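Local coordinates for protein bacterial leucyl aminopeptidase (Legionella pneumophila, PDB 6ESL) that probably cleaves N-terminal residues such as leucine from peptides at a two-zinc site, as a type II-secreted aminopeptidase used for nutrient acquisition inside amoebas, at residues I128-T138 and M368-T377; P295-Y303 and I320-Y331. All coordinates share one frame; numbering follows the deposited sequence.

Helix 373-391 ties the two contacts together. Its first turns pack against helix 130-142 in contact 1, and the face around Asn378 and Phe379 lies against Met297 of contact 2. The two centres are 20 Å apart, but they touch where His375 NE2 makes a weak 3.4 Å hydrogen bond to Thr296 O. In sequence, both strands of contact 2 fall between the two halves of contact 1. Neither contact supplies a ligand to the zinc ions, which are held by His209, Asp222, Asp284 and Glu257. Contact 2 comes closer, with the Cys329 side chain about 9 Å from a zinc ion. In contact 1 the side chain of Leu371 is about 12 Å from a bound zinc ion.

Contact 1. Residues I128-T138 and M368-T377; sequences IVSDNIWQTLT and MDLLNLEHMT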
loop_
_atom_site.group_PDB
_atom_site.type_symbol
_atom_site.label_atom_id
_atom_site.label_comp_id
_atom_site.label_asym_id
_atom_site.label_seq_id
_atom_site.Cartn_x
_atom_site.Cartn_y
_atom_site.Cartn_z
ATOM N N ILE B 128 -1.466 -28.797 -8.141
ATOM C CA ILE B 128 -0.160 -28.563 -7.519
ATOM C C ILE B 128 0.120 -29.779 -6.750
ATOM O O ILE B 128 -0.813 -30.287 -6.085
ATOM C CB ILE B 128 -0.192 -27.372 -6.493
ATOM C CG1 ILE B 128 -0.427 -26.019 -7.190
ATOM C CG2 ILE B 128 1.084 -27.323 -5.645
ATOM C CD1 ILE B 128 0.785 -25.536 -7.933
ATOM N N VAL B 129 1.359 -30.273 -6.852
ATOM C CA VAL B 129 1.789 -31.476 -6.155
ATOM C C VAL B 129 2.917 -31.063 -5.254
ATOM O O VAL B 129 4.010 -30.675 -5.734
ATOM C CB VAL B 129 2.271 -32.596 -7.111
ATOM C CG1 VAL B 129 2.735 -33.841 -6.376
ATOM C CG2 VAL B 129 1.175 -32.949 -8.083
ATOM N N SER B 130 2.649 -31.158 -3.943
ATOM C CA SER B 130 3.597 -30.755 -2.895
ATOM C C SER B 130 4.882 -31.506 -3.008
ATOM O O SER B 130 6.012 -30.930 -2.892
ATOM C CB SER B 130 2.974 -30.936 -1.492
ATOM O OG SER B 130 1.980 -29.919 -1.407
ATOM N N ASP B 131 4.741 -32.804 -3.245
ATOM C CA ASP B 131 5.896 -33.632 -3.363
ATOM C C ASP B 131 6.925 -33.178 -4.443
ATOM O O ASP B 131 8.112 -33.350 -4.234
ATOM C CB ASP B 131 5.558 -35.169 -3.538
ATOM C CG ASP B 131 6.825 -35.970 -3.500
ATOM O OD1 ASP B 131 7.483 -35.988 -2.408
ATOM O OD2 ASP B 131 7.272 -36.438 -4.607
ATOM N N ASN B 132 6.453 -32.597 -5.536
ATOM C CA ASN B 132 7.323 -32.152 -6.635
ATOM C C ASN B 132 8.201 -31.010 -6.110
ATOM O O ASN B 132 9.437 -30.952 -6.391
ATOM C CB ASN B 132 6.458 -31.609 -7.800
ATOM C CG ASN B 132 5.812 -32.691 -8.613
ATOM O OD1 ASN B 132 6.172 -33.855 -8.444
ATOM N ND2 ASN B 132 4.917 -32.334 -9.538
ATOM N N ILE B 133 7.585 -30.153 -5.280
ATOM C CA ILE B 133 8.297 -29.035 -4.708
ATOM C C ILE B 133 9.455 -29.574 -3.856
ATOM O O ILE B 133 10.619 -29.149 -3.968
ATOM C CB ILE B 133 7.353 -28.066 -3.865
ATOM C CG1 ILE B 133 6.370 -27.378 -4.791
ATOM C CG2 ILE B 133 8.238 -26.998 -3.194
ATOM C CD1 ILE B 133 5.174 -26.773 -4.096
ATOM N N TRP B 134 9.139 -30.515 -2.991
ATOM C CA TRP B 134 10.098 -31.105 -2.069
ATOM C C TRP B 134 11.241 -31.817 -2.857
ATOM O O TRP B 134 12.419 -31.733 -2.480
ATOM C CB TRP B 134 9.357 -32.131 -1.127
ATOM C CG TRP B 134 10.199 -32.609 -0.004
ATOM C CD1 TRP B 134 10.817 -33.829 0.082
ATOM C CD2 TRP B 134 10.545 -31.889 1.204
ATOM N NE1 TRP B 134 11.526 -33.902 1.271
ATOM C CE2 TRP B 134 11.358 -32.744 1.983
ATOM C CE3 TRP B 134 10.225 -30.588 1.715
ATOM C CZ2 TRP B 134 11.904 -32.359 3.228
ATOM C CZ3 TRP B 134 10.739 -30.209 2.957
ATOM C CH2 TRP B 134 11.580 -31.099 3.707
ATOM N N GLN B 135 10.883 -32.495 -3.955
ATOM C CA GLN B 135 11.868 -33.176 -4.816
ATOM C C GLN B 135 12.843 -32.201 -5.502
ATOM O O GLN B 135 14.053 -32.428 -5.514
ATOM C CB GLN B 135 11.158 -34.034 -5.866
ATOM C CG GLN B 135 10.386 -35.208 -5.287
ATOM C CD GLN B 135 11.274 -36.167 -4.517
ATOM O OE1 GLN B 135 12.398 -36.457 -4.928
ATOM N NE2 GLN B 135 10.772 -36.666 -3.394
ATOM N N THR B 136 12.305 -31.120 -6.067
ATOM C CA THR B 136 13.114 -30.034 -6.651
ATOM C C THR B 136 14.072 -29.446 -5.637
ATOM O O THR B 136 15.267 -29.220 -5.894
ATOM C CB THR B 136 12.201 -28.969 -7.246
ATOM O OG1 THR B 136 11.434 -29.556 -8.293
ATOM C CG2 THR B 136 13.002 -27.802 -7.815
ATOM N N LEU B 137 13.561 -29.192 -4.456
ATOM C CA LEU B 137 14.344 -28.634 -3.335
ATOM C C LEU B 137 15.456 -29.606 -2.869
ATOM O O LEU B 137 16.604 -29.217 -2.535
ATOM C CB LEU B 137 13.413 -28.264 -2.215
ATOM C CG LEU B 137 14.088 -27.478 -1.089
ATOM C CD1 LEU B 137 14.817 -26.235 -1.499
ATOM C CD2 LEU B 137 13.018 -27.093 -0.113
ATOM N N THR B 138 15.110 -30.886 -2.864
ATOM C CA THR B 138 16.115 -31.914 -2.576
ATOM C C THR B 138 17.255 -31.785 -3.555
ATOM O O THR B 138 18.395 -31.716 -3.154
ATOM C CB THR B 138 15.466 -33.303 -2.553
ATOM O OG1 THR B 138 14.531 -33.302 -1.450
ATOM C CG2 THR B 138 16.519 -34.479 -2.412
ATOM N N MET B 368 16.654 -27.896 4.491
ATOM C CA MET B 368 15.331 -28.297 4.109
ATOM C C MET B 368 14.436 -28.707 5.287
ATOM O O MET B 368 13.273 -28.394 5.343
ATOM C CB MET B 368 15.538 -29.527 3.285
ATOM C CG MET B 368 16.196 -29.276 2.011
ATOM S SD MET B 368 16.460 -30.810 1.173
ATOM C CE MET B 368 14.788 -31.069 0.773
ATOM N N ASP B 369 15.021 -29.377 6.252
ATOM C CA ASP B 369 14.331 -29.863 7.426
ATOM C C ASP B 369 13.760 -28.817 8.352
ATOM O O ASP B 369 12.951 -29.143 9.162
ATOM C CB ASP B 369 15.167 -30.884 8.166
ATOM C CG ASP B 369 15.265 -32.176 7.418
ATOM O OD1 ASP B 369 14.489 -32.397 6.492
ATOM O OD2 ASP B 369 16.124 -32.985 7.741
ATOM N N LEU B 370 14.278 -27.600 8.306
ATOM C CA LEU B 370 13.733 -26.502 9.057
ATOM C C LEU B 370 12.515 -25.839 8.344
ATOM O O LEU B 370 11.873 -25.033 8.916
ATOM C CB LEU B 370 14.842 -25.520 9.380
ATOM C CG LEU B 370 16.029 -26.145 10.101
ATOM C CD1 LEU B 370 17.306 -25.374 9.966
ATOM C CD2 LEU B 370 15.777 -26.477 11.548
ATOM N N LEU B 371 12.247 -26.189 7.097
ATOM C CA LEU B 371 11.152 -25.650 6.301
ATOM C C LEU B 371 9.810 -26.369 6.429
ATOM O O LEU B 371 9.763 -27.441 6.919
ATOM C CB LEU B 371 11.526 -25.527 4.840
ATOM C CG LEU B 371 12.877 -24.904 4.503
ATOM C CD1 LEU B 371 13.075 -24.849 3.013
ATOM C CD2 LEU B 371 13.032 -23.552 5.132
ATOM N N ASN B 372 8.747 -25.754 5.950
ATOM C CA ASN B 372 7.388 -26.251 6.041
ATOM C C ASN B 372 6.827 -26.367 4.613
ATOM O O ASN B 372 6.669 -25.377 3.847
ATOM C CB ASN B 372 6.604 -25.252 6.834
ATOM C CG ASN B 372 5.171 -25.664 7.073
ATOM O OD1 ASN B 372 4.322 -25.624 6.164
ATOM N ND2 ASN B 372 4.876 -25.976 8.355
ATOM N N LEU B 373 6.463 -27.583 4.263
ATOM C CA LEU B 373 6.060 -27.865 2.890
ATOM C C LEU B 373 4.710 -27.286 2.574
ATOM O O LEU B 373 4.495 -26.851 1.430
ATOM C CB LEU B 373 6.140 -29.386 2.574
ATOM C CG LEU B 373 5.691 -29.845 1.213
ATOM C CD1 LEU B 373 6.515 -29.132 0.159
ATOM C CD2 LEU B 373 5.953 -31.386 1.183
ATOM N N GLU B 374 3.836 -27.173 3.559
ATOM C CA GLU B 374 2.551 -26.552 3.319
ATOM C C GLU B 374 2.781 -25.046 2.930
ATOM O O GLU B 374 2.129 -24.562 2.062
ATOM C CB GLU B 374 1.680 -26.616 4.550
ATOM C CG GLU B 374 0.311 -26.046 4.328
ATOM C CD GLU B 374 -0.569 -26.175 5.543
ATOM O OE1 GLU B 374 -1.129 -27.265 5.720
ATOM O OE2 GLU B 374 -0.692 -25.213 6.324
ATOM N N HIS B 375 3.692 -24.370 3.606
ATOM C CA HIS B 375 4.012 -22.966 3.293
ATOM C C HIS B 375 4.529 -22.846 1.851
ATOM O O HIS B 375 4.028 -22.108 1.093
ATOM C CB HIS B 375 5.089 -22.482 4.234
ATOM C CG HIS B 375 4.913 -21.070 4.706
ATOM N ND1 HIS B 375 5.965 -20.256 5.045
ATOM C CD2 HIS B 375 3.801 -20.352 4.947
ATOM C CE1 HIS B 375 5.512 -19.095 5.454
ATOM N NE2 HIS B 375 4.200 -19.126 5.402
ATOM N N MET B 376 5.453 -23.707 1.466
ATOM C CA MET B 376 6.012 -23.684 0.118
ATOM C C MET B 376 4.961 -23.932 -0.909
ATOM O O MET B 376 4.961 -23.362 -1.953
ATOM C CB MET B 376 7.144 -24.690 -0.034
ATOM C CG MET B 376 8.386 -24.328 0.735
ATOM S SD MET B 376 9.886 -25.261 0.421
ATOM C CE MET B 376 9.543 -26.814 1.212
ATOM N N THR B 377 4.062 -24.834 -0.587
ATOM C CA THR B 377 2.914 -25.159 -1.482
ATOM C C THR B 377 1.967 -23.948 -1.642
ATOM O O THR B 377 1.489 -23.616 -2.729
ATOM C CB THR B 377 2.148 -26.415 -0.947
ATOM O OG1 THR B 377 3.058 -27.509 -0.884
ATOM C CG2 THR B 377 1.052 -26.770 -1.784
#
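Thr377 OG1 sits 2.7 Å from Ser130 OG and donates a hydrogen bond of 2.8 Å to Leu373 O, one turn back in its own helix. Leu373 O also takes the helical bond from Thr377 N, and the two donors reach it from opposite faces of the carbonyl plane. The Thr377 hydroxyl is thus fixed to its own backbone while it faces Ser130. Beside it the methyls Thr377 CG2 and Ile128 CG2 meet at 3.9 Å, and Leu373 CD1 rests 3.6 Å from Ser130 O.

Further along, Trp134 carries much of the contact. With CG anti to the backbone N (chi1 -170°), its ring swings out to the 368-377 segment, where Met368 CE lies over one face, 4.1 Å from the centroid of the six-membered ring, a CH-pi contact. Met376 CE touches the edge at Trp134 CE3, 3.9 Å away. Bending at chi3 lets Met368 tuck that same methyl against Leu137 and Thr138. Leu137 CD2 in turn lies 3.7 Å from Met376 SD and also touches Leu371 CD1.

The contact joins the start of helix 130-142 to that of helix 373-391, the C-terminal helix of this M28 peptidase; they cross at 103°, with axes 9.6 Å apart. Helix 220-239 contacts both: Glu232 accepts from Val129 N and Asn132 ND2, and Ser229 OG bonds to Met376 O.

Contact 2. Residues P295-Y303 and I320-Y331; sequences PTMWVFTDY and IHVPVDYSRCGY
Trp298 and Asp325 lie side by side on neighbouring parallel strands, the two ends of a beta-alpha-beta crossover through helix 306-320 at the margin of the mixed sheet of this M28 peptidase. Backbone bonds zip the strands together, from Met297 N to Pro323 O through to Thr301 N to Ser327 O.

Asp325 CB sits over the indole face, 3.6 Å from the centroid of the six-membered ring of Trp298, while the carboxylate extends over the rim of the same face, its plane 13° from that of the ring, Asp325 OD2 being 3.4 Å from Trp298 CH2. Thr296 CG2 covers part of this face, and Tyr326 O comes up at the ring edge. Asp325 OD1 accepts from Tyr326 N at 2.8 Å and forms a salt bridge with Lys314 NZ of the second subunit. Two residues on there is a second CH-pi contact: Ser327 CB lies over the face of the Phe300 ring, 4.0 Å from its centroid, with Ser327 OG bonded to Phe354 N. Cys329, in a disulfide with Cys333, brings CB to 3.5 Å from Phe300 CE2 and its sulfur obliquely to the ring.

Met297, Val299, Val324 and Tyr326 point to the other side of the sheet. Val299 CG2 meets Val324 CG1, and Tyr326 packs on its counterpart in the second subunit.

Past the strands, Asp302 turns CG between its backbone N and carbonyl carbon (chi1 69°), and Asp302 OD1 accepts from Cys329 N on its syn side at 3.0 Å, a nearly straight bond (169°) though the donor sits well out of the carboxylate plane.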
loop_
_atom_site.group_PDB
_atom_site.type_symbol
_atom_site.label_atom_id
_atom_site.label_comp_id
_atom_site.label_asym_id
_atom_site.label_seq_id
_atom_site.Cartn_x
_atom_site.Cartn_y
_atom_site.Cartn_z
ATOM N N PRO B 295 0.010 -19.841 9.561
ATOM C CA PRO B 295 0.281 -19.896 8.124
ATOM C C PRO B 295 0.269 -18.559 7.391
ATOM O O PRO B 295 0.246 -18.548 6.184
ATOM C CB PRO B 295 -0.855 -20.784 7.660
ATOM C CG PRO B 295 -2.063 -20.289 8.504
ATOM C CD PRO B 295 -1.445 -19.943 9.843
ATOM N N THR B 296 0.225 -17.425 8.116
ATOM C CA THR B 296 0.291 -16.102 7.579
ATOM C C THR B 296 1.352 -15.949 6.479
ATOM O O THR B 296 2.504 -16.453 6.624
ATOM C CB THR B 296 0.624 -15.123 8.733
ATOM O OG1 THR B 296 -0.404 -15.150 9.747
ATOM C CG2 THR B 296 0.768 -13.659 8.228
ATOM N N MET B 297 0.985 -15.261 5.417
ATOM C CA MET B 297 1.891 -14.887 4.362
ATOM C C MET B 297 2.049 -13.366 4.391
ATOM O O MET B 297 1.128 -12.670 4.679
ATOM C CB MET B 297 1.379 -15.404 2.979
ATOM C CG MET B 297 1.320 -16.953 2.938
ATOM S SD MET B 297 0.315 -17.563 1.528
ATOM C CE MET B 297 1.559 -17.404 0.292
ATOM N N TRP B 298 3.243 -12.887 4.083
ATOM C CA TRP B 298 3.656 -11.500 4.289
ATOM C C TRP B 298 3.810 -10.792 2.951
ATOM O O TRP B 298 4.452 -11.302 2.063
ATOM C CB TRP B 298 4.950 -11.478 5.112
ATOM C CG TRP B 298 4.719 -11.932 6.495
ATOM C CD1 TRP B 298 4.717 -13.269 6.939
ATOM C CD2 TRP B 298 4.482 -11.133 7.673
ATOM N NE1 TRP B 298 4.475 -13.296 8.284
ATOM C CE2 TRP B 298 4.372 -12.016 8.766
ATOM C CE3 TRP B 298 4.442 -9.767 7.926
ATOM C CZ2 TRP B 298 4.133 -11.593 10.042
ATOM C CZ3 TRP B 298 4.256 -9.335 9.266
ATOM C CH2 TRP B 298 4.116 -10.241 10.280
ATOM N N VAL B 299 3.248 -9.592 2.826
ATOM C CA VAL B 299 3.391 -8.787 1.651
ATOM C C VAL B 299 4.333 -7.670 2.012
ATOM O O VAL B 299 4.057 -6.886 2.991
ATOM C CB VAL B 299 1.991 -8.280 1.169
ATOM C CG1 VAL B 299 2.082 -7.317 -0.003
ATOM C CG2 VAL B 299 1.156 -9.443 0.672
ATOM N N PHE B 300 5.424 -7.540 1.254
ATOM C CA PHE B 300 6.432 -6.535 1.474
ATOM C C PHE B 300 6.060 -5.219 0.779
ATOM O O PHE B 300 5.671 -5.176 -0.344
ATOM C CB PHE B 300 7.859 -7.001 1.182
ATOM C CG PHE B 300 8.405 -7.794 2.303
ATOM C CD1 PHE B 300 7.838 -9.049 2.616
ATOM C CD2 PHE B 300 9.249 -7.240 3.241
ATOM C CE1 PHE B 300 8.204 -9.766 3.783
ATOM C CE2 PHE B 300 9.627 -7.949 4.421
ATOM C CZ PHE B 300 9.165 -9.235 4.639
ATOM N N THR B 301 6.047 -4.173 1.594
ATOM C CA THR B 301 5.636 -2.849 1.159
ATOM C C THR B 301 6.731 -1.882 0.696
ATOM O O THR B 301 6.416 -0.787 0.226
ATOM C CB THR B 301 4.767 -2.197 2.247
ATOM O OG1 THR B 301 5.570 -1.943 3.405
ATOM C CG2 THR B 301 3.631 -3.139 2.634
ATOM N N ASP B 302 8.001 -2.268 0.823
ATOM C CA ASP B 302 9.089 -1.396 0.358
ATOM C C ASP B 302 9.592 -1.954 -0.997
ATOM O O ASP B 302 9.741 -3.172 -1.168
ATOM C CB ASP B 302 10.140 -1.034 1.383
ATOM C CG ASP B 302 10.977 -2.183 1.773
ATOM O OD1 ASP B 302 10.583 -3.331 1.486
ATOM O OD2 ASP B 302 12.034 -1.928 2.376
ATOM N N TYR B 303 9.813 -1.030 -1.942
ATOM C CA TYR B 303 10.282 -1.282 -3.320
ATOM C C TYR B 303 9.336 -2.127 -4.145
ATOM O O TYR B 303 9.749 -2.903 -5.010
ATOM C CB TYR B 303 11.713 -1.829 -3.314
ATOM C CG TYR B 303 12.575 -0.886 -2.504
ATOM C CD1 TYR B 303 13.098 0.290 -3.061
ATOM C CD2 TYR B 303 12.857 -1.120 -1.149
ATOM C CE1 TYR B 303 13.853 1.153 -2.306
ATOM C CE2 TYR B 303 13.651 -0.252 -0.428
ATOM C CZ TYR B 303 14.120 0.893 -0.996
ATOM O OH TYR B 303 14.903 1.720 -0.223
ATOM N N ILE B 320 -5.954 -18.705 -1.109
ATOM C CA ILE B 320 -5.078 -19.492 -0.230
ATOM C C ILE B 320 -5.715 -19.689 1.163
ATOM O O ILE B 320 -5.423 -20.681 1.857
ATOM C CB ILE B 320 -3.661 -18.853 -0.111
ATOM C CG1 ILE B 320 -3.079 -18.414 -1.486
ATOM C CG2 ILE B 320 -2.708 -19.762 0.586
ATOM C CD1 ILE B 320 -3.022 -19.567 -2.449
ATOM N N HIS B 321 -6.514 -18.715 1.597
ATOM C CA HIS B 321 -7.249 -18.824 2.859
ATOM C C HIS B 321 -6.322 -18.925 4.070
ATOM O O HIS B 321 -6.571 -19.701 4.948
ATOM C CB HIS B 321 -8.278 -19.993 2.809
ATOM C CG HIS B 321 -9.274 -19.836 1.711
ATOM N ND1 HIS B 321 -9.400 -20.739 0.675
ATOM C CD2 HIS B 321 -10.182 -18.855 1.477
ATOM C CE1 HIS B 321 -10.352 -20.328 -0.148
ATOM N NE2 HIS B 321 -10.828 -19.179 0.310
ATOM N N VAL B 322 -5.312 -18.029 4.106
ATOM C CA VAL B 322 -4.514 -17.809 5.283
ATOM C C VAL B 322 -4.459 -16.289 5.557
ATOM O O VAL B 322 -4.780 -15.479 4.685
ATOM C CB VAL B 322 -3.113 -18.397 5.096
ATOM C CG1 VAL B 322 -3.208 -19.935 4.895
ATOM C CG2 VAL B 322 -2.361 -17.687 3.984
ATOM N N PRO B 323 -4.078 -15.883 6.786
ATOM C CA PRO B 323 -3.935 -14.443 7.047
ATOM C C PRO B 323 -2.780 -13.806 6.182
ATOM O O PRO B 323 -1.850 -14.476 5.713
ATOM C CB PRO B 323 -3.612 -14.392 8.549
ATOM C CG PRO B 323 -4.132 -15.751 9.135
ATOM C CD PRO B 323 -3.807 -16.708 7.983
ATOM N N VAL B 324 -2.868 -12.493 6.007
ATOM C CA VAL B 324 -1.891 -11.669 5.361
ATOM C C VAL B 324 -1.405 -10.644 6.356
ATOM O O VAL B 324 -2.182 -10.142 7.140
ATOM C CB VAL B 324 -2.502 -10.857 4.242
ATOM C CG1 VAL B 324 -1.442 -10.003 3.535
ATOM C CG2 VAL B 324 -3.122 -11.792 3.218
ATOM N N ASP B 325 -0.144 -10.346 6.356
ATOM C CA ASP B 325 0.358 -9.249 7.174
ATOM C C ASP B 325 1.476 -8.604 6.284
ATOM O O ASP B 325 1.772 -9.078 5.177
ATOM C CB ASP B 325 0.852 -9.757 8.501
ATOM C CG ASP B 325 0.870 -8.668 9.609
ATOM O OD1 ASP B 325 0.772 -7.472 9.275
ATOM O OD2 ASP B 325 0.979 -9.025 10.790
ATOM N N TYR B 326 1.991 -7.494 6.756
ATOM C CA TYR B 326 2.819 -6.532 5.984
ATOM C C TYR B 326 4.135 -6.229 6.681
ATOM O O TYR B 326 4.249 -6.171 7.933
ATOM C CB TYR B 326 2.049 -5.199 5.799
ATOM C CG TYR B 326 0.695 -5.403 5.185
ATOM C CD1 TYR B 326 0.506 -5.557 3.819
ATOM C CD2 TYR B 326 -0.408 -5.598 6.014
ATOM C CE1 TYR B 326 -0.767 -5.851 3.289
ATOM C CE2 TYR B 326 -1.656 -5.909 5.493
ATOM C CZ TYR B 326 -1.839 -6.003 4.138
ATOM O OH TYR B 326 -3.144 -6.276 3.646
ATOM N N SER B 327 5.184 -6.111 5.860
ATOM C CA SER B 327 6.547 -5.828 6.331
ATOM C C SER B 327 7.456 -5.227 5.242
ATOM O O SER B 327 7.145 -5.313 4.054
ATOM C CB SER B 327 7.187 -7.094 6.906
ATOM O OG SER B 327 8.503 -6.838 7.364
ATOM N N ARG B 328 8.542 -4.636 5.691
ATOM C CA ARG B 328 9.517 -3.983 4.841
ATOM C C ARG B 328 10.852 -4.657 4.995
ATOM O O ARG B 328 11.185 -5.058 6.051
ATOM C CB ARG B 328 9.650 -2.525 5.242
ATOM C CG ARG B 328 8.414 -1.705 4.981
ATOM C CD ARG B 328 8.691 -0.231 5.181
ATOM N NE ARG B 328 8.110 0.252 6.396
ATOM C CZ ARG B 328 8.342 1.436 6.951
ATOM N NH1 ARG B 328 7.721 1.744 8.079
ATOM N NH2 ARG B 328 9.193 2.296 6.431
ATOM N N CYS B 329 11.613 -4.777 3.919
ATOM C CA CYS B 329 12.883 -5.457 4.011
ATOM C C CYS B 329 14.090 -4.663 3.490
ATOM O O CYS B 329 15.180 -5.113 3.558
ATOM C CB CYS B 329 12.763 -6.804 3.329
ATOM S SG CYS B 329 12.572 -6.592 1.563
ATOM N N GLY B 330 13.871 -3.465 3.018
ATOM C CA GLY B 330 14.945 -2.527 2.842
ATOM C C GLY B 330 15.519 -2.525 1.449
ATOM O O GLY B 330 15.140 -3.314 0.627
ATOM N N TYR B 331 16.439 -1.599 1.212
ATOM C CA TYR B 331 17.032 -1.399 -0.086
ATOM C C TYR B 331 17.751 -2.652 -0.572
ATOM O O TYR B 331 18.426 -3.268 0.166
ATOM C CB TYR B 331 18.022 -0.248 -0.021
ATOM C CG TYR B 331 18.710 0.076 -1.304
ATOM C CD1 TYR B 331 18.060 0.714 -2.314
ATOM C CD2 TYR B 331 20.016 -0.248 -1.484
ATOM C CE1 TYR B 331 18.695 1.018 -3.489
ATOM C CE2 TYR B 331 20.657 0.051 -2.644
ATOM C CZ TYR B 331 19.996 0.687 -3.637
ATOM O OH TYR B 331 20.647 0.976 -4.773
#